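Local structure of pentatricopeptide repeat-containing protein 10, chloroplastic (Zea mays, 4M59) at residues Q9-A14 against A28-E33; L92-P97 against A119-R124; F283-V288 against L302-Q307; E338-M343 against V353-M358; I501-C506 against D510-A515. The protein binds specific intergenic RNA regions of chloroplast atpH and psaJ and acts there as a barrier to RNA decay, stabilising chloroplast mRNA. The protein carries 4 engineered substitutions. All coordinates share one frame; numbering follows the deposited sequence.

Interaction 1: residues Q9-A14 against A28-E33; sequences QVLVLA and ASRRDE
L11 on helix 8-16 and E33 in helix 31-35 are the closest backbone pair, their CA atoms 8.8 Å apart. Between the two segments lies mainly the L11 side chain. Its CG stands anti to the backbone N (chi1 -152°), which directs both methyls at the other segment; L11 CD2 ends 4.0 Å from E33 CG. CD1 is modelled over one face of the R30 guanidinium, but much closer than atoms can sit, so the details of that approach are doubtful. R30, between helix 23-29 and helix 31-35 in this N-terminal part of the superhelix, is the centre of an inverse gamma turn. R30 NH2 is modelled 2.5 Å from E33 OE2, a salt bridge in doubt because NH2 is crowded. Shortening E33 to an alanine would take CG and the carboxylate from beside L11 CD2 and would probably leave R30, whose modelled bond is doubtful, without its mate. On helix 8-16, V12 packs onto helix 39-47 through L42, A45 and L46.

Interaction 2: residues L92-P97 against A119-R124; sequences LLDETP and AGRYER
The guanidinium of R121 takes the D94 carboxylate at its edge, while the guanidinium of R124 has L93 CG over one face. In the first pair the side chains come from opposite directions and the two planes are 39° apart. R121 NH1 gives the stronger bond, to the syn lone pair of D94 OD2 at 3.0 Å, with the oxygen 20° out of the guanidinium plane; R121 NH2 to D94 OD1 is weak at 3.4 Å. A bend at chi3 (67°) swings the R121 group across to the acid. Next to it, L93 and R124 slide past each other, L93 CD2 coming 3.7 Å from R124 CD. The contact links the end of helix 86-95, in predicted PPR 1, to the start of helix 122-132, in predicted PPR 2, with V112 and L116 also packing on L93. R121 touches E368 of the second subunit as well. In this surface contact, the acid probably offsets some positive charge of two arginines, since R124 NH1 lies 4.5 Å from D94 OD1.

Interaction 3: residues F283-V288 against L302-Q307; sequences FTYNTV and LALFDQ
L304 reaches from helix 298-310 to Y285 and V288 on helix 282-295, inside the helical hairpin of predicted PPR 7. The CA atoms of Y285 and L304 are the nearest pair, 7.8 Å apart. From CB the leucine carries CG anti to the backbone N (chi1 -179°), out across the gap between the helices. L304 CG itself comes 4.1 Å from Y285 CD1, and the two methyls then part company. L304 CD2 goes to the tyrosine, meeting Y285 CD1 at 3.5 Å and lying a little farther from Y285 CG and CB; its approach to the ring is oblique. L304 CD1 goes to the valine, where it touches both branches, V288 CG1 and CG2, each at 3.7 Å. The leucine thus forks over two residues about one helical turn apart, and the contact is purely apolar and buried. M289 of the same hairpin and L270 of helix 266-272 also pack on L304, and Y250 of helix 247-255 touches V288, so the core continues into the preceding helices. On another side of helix 282-295, N286 ND2 donates to Q593 O of the second subunit. One turn of the same helix is pinned twice at F283 O: T287 N reaches it at 3.0 Å and T287 OG1 at 2.8 Å, from opposite faces of the carbonyl plane.

Interaction 4: residues E338-M343 against V353-M358; sequences EMLGEM and VTWNTM
L340 has CG anti to the backbone N (chi1 176°) and a turn at chi2 (56°) that lays CD2 against W355, whose own chi1 brings the six-membered part of the indole back toward the leucine. The two side chains cross at about a right angle. L340 CD2 sits 3.4 Å from W355 CZ3, oblique to the ring, and the same methyl is 4.0 Å from M358 SD, so it touches indole and thioether at once. Farther along, M343 and T354 meet tip to tip, M343 CE to T354 CG2 at 3.9 Å. The methyl of T354 faces this apolar patch while its OG1 is hydrogen-bonded to N321 ND2. The short helical segments run antiparallel (169°), their axes 12.3 Å apart, a spacing bridged by long side chains. Helix 333-346 of predicted PPR 8 is here packed on helix 352-359 of predicted PPR 9, with P350 from the connecting loop against L340, M343 and W355, helix 317-328 touching M343 and T354, and helix 367-380 covering W355 through V374 and M378.

Interaction 5: residues I501-C506 against D510-A515; sequences IANFKC and DGMETA
This is a buried, largely apolar contact across the tight turn of a helical hairpin, between the last part of helix 493-504 and the beginning of helix 509-519 in predicted PPR 13. The backbones come close, N503 CA and M512 CA being 5.9 Å apart. M512 does most of the filling. M512 CG presses on N503 CB at 3.2 Å; SD then passes the F504 backbone, M512 SD lying 3.6 Å from F504 N. A bend at chi3 (69°) finally puts M512 CE 3.8 Å from F504 CB, oblique to the phenyl ring. Beside it, G511 brings bare backbone up to the N503 amide, and a CB on G511 would collide with N503 OD1. The amide looks elsewhere for its bond: N503 ND2 donates to L499 O, and its 3.4 Å approach to G511 O has too poor an angle to be one. Cutting M512 back to an alanine would remove CG, SD and CE and is likely to open a gap between the helices, taking from F504 the methyl that rests on its CB and ring. S533, M534 and I537 of helix 528-539 also pack on M512, joining the hairpin to the next helix. The apolar thioether thus packs one part of F504, while the ring makes a cation-pi contact with R507 and F504 touches an RNA phosphate, consistent with M512 backing a residue at the RNA.

Overall arrangement
All five contacts follow one another along the chain, as expected of a superhelix built from successive helical hairpins. Interactions 3 and 4 are immediate neighbours: their centres are about 17 Å apart and they touch, F305 CE2 to M339 SD at 4.3 Å. Interactions 1 and 2 lie on the same side of the chain's centre, with about 14 Å between nearest atoms, whereas interaction 5 lies about 27 Å from interaction 4 by nearest atoms. Measured by nearest atoms, the bound RNA is about 3 Å from interaction 5, the closest of the five, and about 23 Å from interaction 1, the farthest; the other three fall in between. Segments of interactions 2, 3 and 4 also touch the second subunit.

Interaction 1: residues Q9-A14 against A28-E33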
# COMPACT_ATOMS: atom_id res chain seq x y z
N GLN A 9 -6.28 -14.86 -48.72
CA GLN A 9 -7.29 -14.37 -47.79
C GLN A 9 -7.98 -15.52 -47.07
O GLN A 9 -8.48 -15.36 -45.95
CB GLN A 9 -8.32 -13.52 -48.53
CG GLN A 9 -7.78 -12.20 -49.05
CD GLN A 9 -8.86 -11.33 -49.66
OE1 GLN A 9 -8.57 -10.41 -50.44
NE2 GLN A 9 -10.11 -11.60 -49.31
N VAL A 10 -8.00 -16.69 -47.70
CA VAL A 10 -8.61 -17.86 -47.13
C VAL A 10 -7.61 -18.57 -46.27
O VAL A 10 -7.95 -19.24 -45.31
CB VAL A 10 -9.04 -18.81 -48.22
CG1 VAL A 10 -9.89 -19.91 -47.65
CG2 VAL A 10 -9.79 -18.05 -49.30
N LEU A 11 -6.35 -18.45 -46.61
CA LEU A 11 -5.39 -19.18 -45.82
C LEU A 11 -5.01 -18.44 -44.55
O LEU A 11 -4.73 -19.04 -43.54
CB LEU A 11 -4.14 -19.47 -46.63
CG LEU A 11 -3.47 -20.74 -46.16
CD1 LEU A 11 -4.37 -21.90 -46.44
CD2 LEU A 11 -2.24 -20.88 -46.91
N VAL A 12 -4.97 -17.14 -44.62
CA VAL A 12 -4.68 -16.37 -43.43
C VAL A 12 -5.63 -16.73 -42.31
O VAL A 12 -5.22 -16.99 -41.19
CB VAL A 12 -4.80 -14.89 -43.71
CG1 VAL A 12 -4.84 -14.12 -42.43
CG2 VAL A 12 -3.65 -14.43 -44.57
N LEU A 13 -6.92 -16.78 -42.63
CA LEU A 13 -7.94 -17.06 -41.63
C LEU A 13 -7.71 -18.39 -40.94
O LEU A 13 -8.13 -18.58 -39.81
CB LEU A 13 -9.31 -17.06 -42.28
CG LEU A 13 -9.81 -15.74 -42.86
CD1 LEU A 13 -11.22 -15.90 -43.40
CD2 LEU A 13 -9.77 -14.69 -41.80
N ALA A 14 -7.08 -19.31 -41.64
CA ALA A 14 -6.83 -20.62 -41.07
C ALA A 14 -5.87 -20.44 -39.94
O ALA A 14 -6.18 -20.74 -38.80
CB ALA A 14 -6.25 -21.56 -42.10
N ALA A 28 3.02 -27.08 -41.05
CA ALA A 28 3.69 -28.19 -41.69
C ALA A 28 2.74 -28.83 -42.66
O ALA A 28 3.15 -29.41 -43.66
CB ALA A 28 4.12 -29.18 -40.66
N SER A 29 1.45 -28.75 -42.35
CA SER A 29 0.41 -29.35 -43.17
C SER A 29 0.26 -28.63 -44.51
O SER A 29 0.52 -29.21 -45.56
CB SER A 29 -0.93 -29.36 -42.43
OG SER A 29 -1.36 -30.68 -42.16
N ARG A 30 -0.18 -27.38 -44.46
CA ARG A 30 -0.36 -26.60 -45.68
C ARG A 30 0.95 -25.90 -46.04
O ARG A 30 0.99 -24.69 -46.28
CB ARG A 30 -1.49 -25.58 -45.51
CG ARG A 30 -2.88 -26.18 -45.65
CD ARG A 30 -3.96 -25.13 -45.50
NE ARG A 30 -3.98 -24.20 -46.63
CZ ARG A 30 -5.08 -23.73 -47.20
NH1 ARG A 30 -6.27 -24.10 -46.74
NH2 ARG A 30 -5.00 -22.88 -48.21
N ARG A 31 2.01 -26.70 -46.10
CA ARG A 31 3.37 -26.21 -46.30
C ARG A 31 3.65 -25.66 -47.70
O ARG A 31 4.26 -24.60 -47.84
CB ARG A 31 4.37 -27.33 -45.96
CG ARG A 31 5.78 -27.12 -46.49
CD ARG A 31 6.34 -28.41 -47.07
NE ARG A 31 7.55 -28.85 -46.37
CZ ARG A 31 8.78 -28.65 -46.83
NH1 ARG A 31 8.97 -28.04 -47.99
NH2 ARG A 31 9.82 -29.08 -46.14
N ASP A 32 3.23 -26.39 -48.73
CA ASP A 32 3.61 -26.04 -50.09
C ASP A 32 2.80 -24.89 -50.61
O ASP A 32 3.21 -24.20 -51.53
CB ASP A 32 3.42 -27.23 -51.01
CG ASP A 32 4.04 -28.48 -50.45
OD1 ASP A 32 5.04 -28.36 -49.73
OD2 ASP A 32 3.51 -29.57 -50.74
N GLU A 33 1.63 -24.69 -50.02
CA GLU A 33 0.79 -23.55 -50.35
C GLU A 33 1.43 -22.31 -49.75
O GLU A 33 1.25 -21.19 -50.24
CB GLU A 33 -0.62 -23.74 -49.81
CG GLU A 33 -1.64 -22.75 -50.36
CD GLU A 33 -3.07 -23.18 -50.11
OE1 GLU A 33 -3.27 -24.30 -49.60
OE2 GLU A 33 -3.99 -22.40 -50.42

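Interaction 2: residues L92-P97 against A119-R124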
# COMPACT_ATOMS: atom_id res chain seq x y z
N LEU A 92 14.30 -13.15 -31.74
CA LEU A 92 14.65 -13.22 -33.14
C LEU A 92 16.11 -12.94 -33.33
O LEU A 92 16.75 -13.49 -34.21
CB LEU A 92 13.87 -12.17 -33.89
CG LEU A 92 12.38 -12.39 -33.82
CD1 LEU A 92 11.65 -11.22 -34.41
CD2 LEU A 92 12.03 -13.63 -34.57
N LEU A 93 16.63 -12.07 -32.50
CA LEU A 93 18.02 -11.76 -32.52
C LEU A 93 18.81 -12.98 -32.10
O LEU A 93 19.93 -13.19 -32.55
CB LEU A 93 18.28 -10.63 -31.56
CG LEU A 93 19.73 -10.31 -31.29
CD1 LEU A 93 20.17 -9.27 -32.26
CD2 LEU A 93 19.87 -9.82 -29.91
N ASP A 94 18.25 -13.75 -31.18
CA ASP A 94 18.98 -14.84 -30.55
C ASP A 94 18.88 -16.17 -31.31
O ASP A 94 19.81 -16.97 -31.28
CB ASP A 94 18.54 -15.02 -29.10
CG ASP A 94 18.98 -13.87 -28.22
OD1 ASP A 94 20.07 -13.31 -28.47
OD2 ASP A 94 18.25 -13.53 -27.27
N GLU A 95 17.75 -16.39 -31.97
CA GLU A 95 17.56 -17.62 -32.73
C GLU A 95 17.98 -17.44 -34.19
O GLU A 95 18.69 -18.27 -34.75
CB GLU A 95 16.12 -18.13 -32.60
CG GLU A 95 15.18 -17.79 -33.75
CD GLU A 95 14.44 -19.01 -34.27
OE1 GLU A 95 13.24 -19.15 -33.98
OE2 GLU A 95 15.07 -19.83 -34.97
N THR A 96 17.52 -16.35 -34.80
CA THR A 96 17.88 -16.03 -36.17
C THR A 96 17.07 -16.84 -37.17
O THR A 96 17.39 -18.01 -37.43
CB THR A 96 19.38 -16.27 -36.44
OG1 THR A 96 20.12 -16.02 -35.24
CG2 THR A 96 19.88 -15.34 -37.53
N PRO A 97 16.03 -16.23 -37.73
CA PRO A 97 15.20 -16.90 -38.73
C PRO A 97 15.59 -16.49 -40.14
O PRO A 97 14.80 -16.66 -41.08
CB PRO A 97 13.79 -16.38 -38.41
CG PRO A 97 14.02 -15.04 -37.79
CD PRO A 97 15.31 -15.17 -37.01
N ALA A 119 16.24 -4.47 -21.83
CA ALA A 119 16.40 -5.71 -21.11
C ALA A 119 17.72 -5.67 -20.37
O ALA A 119 18.12 -6.62 -19.72
CB ALA A 119 16.36 -6.85 -22.06
N GLY A 120 18.40 -4.54 -20.49
CA GLY A 120 19.65 -4.33 -19.80
C GLY A 120 20.76 -5.00 -20.54
O GLY A 120 21.88 -5.07 -20.07
N ARG A 121 20.45 -5.51 -21.73
CA ARG A 121 21.47 -6.16 -22.55
C ARG A 121 22.25 -5.13 -23.34
O ARG A 121 22.22 -5.11 -24.57
CB ARG A 121 20.82 -7.18 -23.48
CG ARG A 121 20.01 -8.25 -22.76
CD ARG A 121 19.48 -9.29 -23.72
NE ARG A 121 20.55 -10.09 -24.31
CZ ARG A 121 20.38 -10.94 -25.31
NH1 ARG A 121 19.18 -11.10 -25.85
NH2 ARG A 121 21.41 -11.63 -25.78
N TYR A 122 22.95 -4.26 -22.61
CA TYR A 122 23.69 -3.16 -23.22
C TYR A 122 24.92 -3.64 -23.98
O TYR A 122 25.08 -3.36 -25.17
CB TYR A 122 24.10 -2.15 -22.14
CG TYR A 122 22.95 -1.69 -21.29
CD1 TYR A 122 21.69 -1.48 -21.84
CD2 TYR A 122 23.10 -1.46 -19.93
CE1 TYR A 122 20.63 -1.05 -21.07
CE2 TYR A 122 22.05 -1.03 -19.15
CZ TYR A 122 20.82 -0.83 -19.72
OH TYR A 122 19.76 -0.41 -18.95
N GLU A 123 25.79 -4.37 -23.29
CA GLU A 123 27.01 -4.89 -23.91
C GLU A 123 26.71 -5.59 -25.22
O GLU A 123 27.58 -5.71 -26.08
CB GLU A 123 27.73 -5.83 -22.95
CG GLU A 123 28.11 -5.21 -21.62
CD GLU A 123 29.30 -4.28 -21.73
OE1 GLU A 123 29.84 -3.87 -20.68
OE2 GLU A 123 29.70 -3.95 -22.87
N ARG A 124 25.48 -6.06 -25.37
CA ARG A 124 25.06 -6.76 -26.58
C ARG A 124 24.57 -5.78 -27.63
O ARG A 124 24.74 -6.00 -28.83
CB ARG A 124 23.96 -7.77 -26.26
CG ARG A 124 24.00 -9.03 -27.12
CD ARG A 124 23.13 -8.88 -28.35
NE ARG A 124 23.91 -8.84 -29.57
CZ ARG A 124 24.16 -9.90 -30.34
NH1 ARG A 124 23.67 -11.08 -30.01
NH2 ARG A 124 24.88 -9.76 -31.44

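Interaction 3: residues F283-V288 against L302-Q307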
# COMPACT_ATOMS: atom_id res chain seq x y z
N PHE A 283 -3.95 25.88 -10.82
CA PHE A 283 -3.64 24.52 -11.18
C PHE A 283 -2.17 24.26 -10.99
O PHE A 283 -1.76 23.17 -10.64
CB PHE A 283 -4.00 24.22 -12.61
CG PHE A 283 -3.62 22.85 -13.01
CD1 PHE A 283 -3.99 21.78 -12.24
CD2 PHE A 283 -2.87 22.63 -14.14
CE1 PHE A 283 -3.64 20.50 -12.58
CE2 PHE A 283 -2.51 21.35 -14.50
CZ PHE A 283 -2.89 20.28 -13.72
N THR A 284 -1.39 25.31 -11.12
CA THR A 284 0.02 25.22 -10.94
C THR A 284 0.27 24.91 -9.52
O THR A 284 0.90 23.95 -9.16
CB THR A 284 0.64 26.53 -11.21
OG1 THR A 284 0.09 27.05 -12.42
CG2 THR A 284 2.10 26.37 -11.34
N TYR A 285 -0.26 25.78 -8.67
CA TYR A 285 -0.12 25.65 -7.23
C TYR A 285 -0.53 24.26 -6.75
O TYR A 285 0.09 23.72 -5.83
CB TYR A 285 -0.96 26.71 -6.51
CG TYR A 285 -0.29 28.06 -6.41
CD1 TYR A 285 1.05 28.17 -6.08
CD2 TYR A 285 -1.00 29.23 -6.65
CE1 TYR A 285 1.67 29.40 -5.99
CE2 TYR A 285 -0.39 30.46 -6.57
CZ TYR A 285 0.95 30.54 -6.24
OH TYR A 285 1.56 31.77 -6.15
N ASN A 286 -1.56 23.69 -7.37
CA ASN A 286 -2.02 22.39 -6.94
C ASN A 286 -1.08 21.32 -7.40
O ASN A 286 -0.92 20.30 -6.77
CB ASN A 286 -3.41 22.12 -7.48
CG ASN A 286 -4.48 22.74 -6.64
OD1 ASN A 286 -4.54 22.52 -5.43
ND2 ASN A 286 -5.33 23.52 -7.26
N THR A 287 -0.44 21.58 -8.53
CA THR A 287 0.45 20.60 -9.09
C THR A 287 1.66 20.44 -8.21
O THR A 287 2.11 19.33 -7.97
CB THR A 287 0.83 20.98 -10.52
OG1 THR A 287 -0.32 20.83 -11.36
CG2 THR A 287 1.90 20.07 -11.02
N VAL A 288 2.18 21.54 -7.69
CA VAL A 288 3.33 21.47 -6.81
C VAL A 288 2.95 21.03 -5.40
O VAL A 288 3.70 20.31 -4.75
CB VAL A 288 4.09 22.80 -6.79
CG1 VAL A 288 3.13 23.93 -6.94
CG2 VAL A 288 4.89 22.95 -5.53
N LEU A 302 1.54 22.61 2.78
CA LEU A 302 0.74 23.49 3.61
C LEU A 302 1.31 24.90 3.52
O LEU A 302 0.58 25.86 3.30
CB LEU A 302 0.76 23.01 5.06
CG LEU A 302 -0.54 22.44 5.64
CD1 LEU A 302 -1.42 21.86 4.54
CD2 LEU A 302 -0.22 21.38 6.69
N ALA A 303 2.62 24.99 3.69
CA ALA A 303 3.31 26.26 3.61
C ALA A 303 2.98 26.96 2.31
O ALA A 303 2.71 28.14 2.32
CB ALA A 303 4.77 26.05 3.74
N LEU A 304 2.99 26.24 1.20
CA LEU A 304 2.66 26.87 -0.07
C LEU A 304 1.25 27.35 0.01
O LEU A 304 0.91 28.40 -0.53
CB LEU A 304 2.77 25.92 -1.25
CG LEU A 304 2.45 26.46 -2.66
CD1 LEU A 304 3.17 25.65 -3.69
CD2 LEU A 304 0.98 26.49 -3.01
N PHE A 305 0.42 26.56 0.67
CA PHE A 305 -0.98 26.87 0.67
C PHE A 305 -1.19 28.18 1.39
O PHE A 305 -2.06 28.95 1.02
CB PHE A 305 -1.79 25.74 1.28
CG PHE A 305 -3.24 25.84 0.99
CD1 PHE A 305 -3.65 26.20 -0.26
CD2 PHE A 305 -4.17 25.59 1.94
CE1 PHE A 305 -4.96 26.30 -0.54
CE2 PHE A 305 -5.48 25.70 1.66
CZ PHE A 305 -5.88 26.05 0.41
N ASP A 306 -0.37 28.44 2.40
CA ASP A 306 -0.42 29.70 3.13
C ASP A 306 -0.08 30.85 2.19
O ASP A 306 -0.57 31.97 2.36
CB ASP A 306 0.56 29.67 4.30
CG ASP A 306 -0.10 29.29 5.61
OD1 ASP A 306 -1.33 29.10 5.62
OD2 ASP A 306 0.62 29.17 6.62
N GLN A 307 0.77 30.58 1.20
CA GLN A 307 1.22 31.61 0.27
C GLN A 307 0.23 31.85 -0.86
O GLN A 307 -0.06 33.00 -1.20
CB GLN A 307 2.60 31.25 -0.29
CG GLN A 307 3.76 31.62 0.62
CD GLN A 307 3.63 31.01 2.00
OE1 GLN A 307 2.59 30.44 2.35
NE2 GLN A 307 4.68 31.12 2.80

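Interaction 4: residues E338-M343 against V353-M358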
# COMPACT_ATOMS: atom_id res chain seq x y z
N GLU A 338 -9.77 23.17 11.49
CA GLU A 338 -9.43 24.56 11.29
C GLU A 338 -9.72 24.90 9.85
O GLU A 338 -10.32 25.91 9.55
CB GLU A 338 -7.95 24.81 11.55
CG GLU A 338 -7.48 24.64 12.98
CD GLU A 338 -5.97 24.79 13.14
OE1 GLU A 338 -5.27 24.92 12.13
OE2 GLU A 338 -5.49 24.77 14.28
N MET A 339 -9.29 24.02 8.98
CA MET A 339 -9.35 24.27 7.56
C MET A 339 -10.77 24.28 7.06
O MET A 339 -11.11 25.01 6.15
CB MET A 339 -8.52 23.25 6.81
CG MET A 339 -8.32 23.59 5.37
SD MET A 339 -6.71 23.06 4.81
CE MET A 339 -5.68 24.13 5.79
N LEU A 340 -11.61 23.44 7.67
CA LEU A 340 -13.02 23.38 7.31
C LEU A 340 -13.73 24.68 7.69
O LEU A 340 -14.66 25.12 7.01
CB LEU A 340 -13.70 22.20 7.99
CG LEU A 340 -15.21 22.07 7.79
CD1 LEU A 340 -15.56 22.03 6.31
CD2 LEU A 340 -15.75 20.83 8.50
N GLY A 341 -13.27 25.29 8.78
CA GLY A 341 -13.83 26.54 9.24
C GLY A 341 -13.39 27.70 8.39
O GLY A 341 -14.19 28.54 8.01
N GLU A 342 -12.13 27.76 8.06
CA GLU A 342 -11.64 28.80 7.21
C GLU A 342 -12.33 28.74 5.91
O GLU A 342 -12.58 29.74 5.30
CB GLU A 342 -10.19 28.57 6.98
CG GLU A 342 -9.56 29.52 6.05
CD GLU A 342 -8.07 29.32 5.92
OE1 GLU A 342 -7.44 28.83 6.87
OE2 GLU A 342 -7.51 29.65 4.87
N MET A 343 -12.65 27.54 5.47
CA MET A 343 -13.41 27.39 4.25
C MET A 343 -14.67 28.16 4.38
O MET A 343 -14.82 29.16 3.75
CB MET A 343 -13.77 25.95 3.97
CG MET A 343 -12.64 25.08 3.66
SD MET A 343 -13.05 23.38 3.51
CE MET A 343 -14.24 23.52 2.28
N VAL A 353 -18.06 16.08 -1.32
CA VAL A 353 -16.72 15.56 -1.49
C VAL A 353 -15.89 16.00 -0.33
O VAL A 353 -15.04 15.28 0.15
CB VAL A 353 -16.09 16.12 -2.74
CG1 VAL A 353 -14.78 15.46 -3.00
CG2 VAL A 353 -17.01 15.92 -3.91
N THR A 354 -16.15 17.22 0.12
CA THR A 354 -15.48 17.78 1.26
C THR A 354 -15.76 16.95 2.47
O THR A 354 -14.85 16.54 3.16
CB THR A 354 -15.94 19.20 1.49
OG1 THR A 354 -15.56 20.00 0.38
CG2 THR A 354 -15.30 19.75 2.72
N TRP A 355 -17.02 16.67 2.73
CA TRP A 355 -17.40 15.89 3.89
C TRP A 355 -16.86 14.48 3.85
O TRP A 355 -16.37 13.97 4.84
CB TRP A 355 -18.90 15.84 4.02
CG TRP A 355 -19.50 17.16 4.16
CD1 TRP A 355 -20.39 17.73 3.34
CD2 TRP A 355 -19.22 18.11 5.18
NE1 TRP A 355 -20.71 18.97 3.78
CE2 TRP A 355 -20.00 19.23 4.92
CE3 TRP A 355 -18.40 18.12 6.30
CZ2 TRP A 355 -19.98 20.34 5.72
CZ3 TRP A 355 -18.38 19.22 7.09
CH2 TRP A 355 -19.16 20.31 6.80
N ASN A 356 -17.00 13.84 2.69
CA ASN A 356 -16.57 12.46 2.52
C ASN A 356 -15.07 12.34 2.70
O ASN A 356 -14.56 11.35 3.22
CB ASN A 356 -16.98 11.94 1.14
CG ASN A 356 -17.36 10.47 1.16
OD1 ASN A 356 -16.54 9.61 1.47
ND2 ASN A 356 -18.61 10.18 0.83
N THR A 357 -14.35 13.37 2.27
CA THR A 357 -12.93 13.43 2.43
C THR A 357 -12.66 13.50 3.91
O THR A 357 -11.78 12.83 4.42
CB THR A 357 -12.36 14.65 1.71
OG1 THR A 357 -12.70 14.57 0.32
CG2 THR A 357 -10.89 14.69 1.82
N MET A 358 -13.45 14.32 4.61
CA MET A 358 -13.25 14.51 6.04
C MET A 358 -13.53 13.25 6.86
O MET A 358 -13.00 13.10 7.96
CB MET A 358 -14.10 15.67 6.55
CG MET A 358 -13.82 16.99 5.86
SD MET A 358 -13.17 18.25 6.97
CE MET A 358 -12.02 17.30 7.95

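Interaction 5: residues I501-C506 against D510-A515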
# COMPACT_ATOMS: atom_id res chain seq x y z
N ILE A 501 -5.81 -17.20 12.29
CA ILE A 501 -5.75 -16.25 13.38
C ILE A 501 -6.81 -16.51 14.43
O ILE A 501 -6.51 -16.54 15.61
CB ILE A 501 -5.90 -14.82 12.84
CG1 ILE A 501 -4.64 -14.41 12.11
CG2 ILE A 501 -6.18 -13.85 13.96
CD1 ILE A 501 -4.74 -13.09 11.43
N ALA A 502 -8.04 -16.70 13.99
CA ALA A 502 -9.15 -16.83 14.92
C ALA A 502 -9.09 -18.13 15.69
O ALA A 502 -9.79 -18.29 16.68
CB ALA A 502 -10.46 -16.72 14.19
N ASN A 503 -8.28 -19.06 15.21
CA ASN A 503 -8.11 -20.34 15.87
C ASN A 503 -6.90 -20.31 16.78
O ASN A 503 -6.77 -21.14 17.68
CB ASN A 503 -7.98 -21.46 14.84
CG ASN A 503 -9.32 -21.99 14.37
OD1 ASN A 503 -10.07 -22.58 15.14
ND2 ASN A 503 -9.62 -21.77 13.09
N PHE A 504 -6.03 -19.33 16.56
CA PHE A 504 -4.88 -19.16 17.41
C PHE A 504 -5.36 -18.46 18.64
O PHE A 504 -5.07 -18.88 19.75
CB PHE A 504 -3.83 -18.31 16.72
CG PHE A 504 -2.59 -18.13 17.52
CD1 PHE A 504 -1.86 -19.21 17.92
CD2 PHE A 504 -2.15 -16.88 17.85
CE1 PHE A 504 -0.72 -19.05 18.65
CE2 PHE A 504 -1.01 -16.72 18.58
CZ PHE A 504 -0.29 -17.80 18.97
N LYS A 505 -6.12 -17.40 18.44
CA LYS A 505 -6.58 -16.58 19.54
C LYS A 505 -7.42 -17.41 20.48
O LYS A 505 -7.53 -17.09 21.66
CB LYS A 505 -7.39 -15.40 19.02
N CYS A 506 -8.02 -18.47 19.95
CA CYS A 506 -8.83 -19.37 20.73
C CYS A 506 -8.12 -20.69 20.92
O CYS A 506 -8.69 -21.65 21.41
CB CYS A 506 -10.18 -19.60 20.05
SG CYS A 506 -11.17 -18.14 19.83
N ASP A 510 -6.18 -27.76 16.01
CA ASP A 510 -6.77 -28.59 14.99
C ASP A 510 -7.22 -27.72 13.85
O ASP A 510 -6.93 -28.00 12.70
CB ASP A 510 -7.98 -29.27 15.59
CG ASP A 510 -8.92 -28.28 16.23
OD1 ASP A 510 -8.57 -27.09 16.26
OD2 ASP A 510 -9.99 -28.69 16.71
N GLY A 511 -7.92 -26.65 14.18
CA GLY A 511 -8.60 -25.85 13.18
C GLY A 511 -7.68 -24.94 12.42
O GLY A 511 -8.08 -24.33 11.44
N MET A 512 -6.43 -24.85 12.86
CA MET A 512 -5.44 -24.05 12.18
C MET A 512 -4.73 -24.90 11.15
O MET A 512 -4.52 -24.48 10.02
CB MET A 512 -4.43 -23.49 13.17
CG MET A 512 -5.00 -22.49 14.12
SD MET A 512 -3.95 -22.11 15.51
CE MET A 512 -2.64 -21.25 14.69
N GLU A 513 -4.38 -26.10 11.56
CA GLU A 513 -3.69 -27.02 10.67
C GLU A 513 -4.49 -27.25 9.42
O GLU A 513 -3.94 -27.43 8.35
CB GLU A 513 -3.43 -28.34 11.38
CG GLU A 513 -2.50 -28.21 12.55
CD GLU A 513 -1.92 -29.54 12.96
OE1 GLU A 513 -2.70 -30.47 13.23
OE2 GLU A 513 -0.69 -29.65 13.00
N THR A 514 -5.80 -27.23 9.56
CA THR A 514 -6.69 -27.41 8.44
C THR A 514 -6.59 -26.22 7.52
O THR A 514 -6.71 -26.34 6.31
CB THR A 514 -8.12 -27.51 8.92
OG1 THR A 514 -8.21 -28.53 9.91
CG2 THR A 514 -9.04 -27.85 7.80
N ALA A 515 -6.37 -25.05 8.10
CA ALA A 515 -6.34 -23.82 7.34
C ALA A 515 -4.99 -23.64 6.69
O ALA A 515 -4.89 -23.21 5.56
CB ALA A 515 -6.62 -22.66 8.25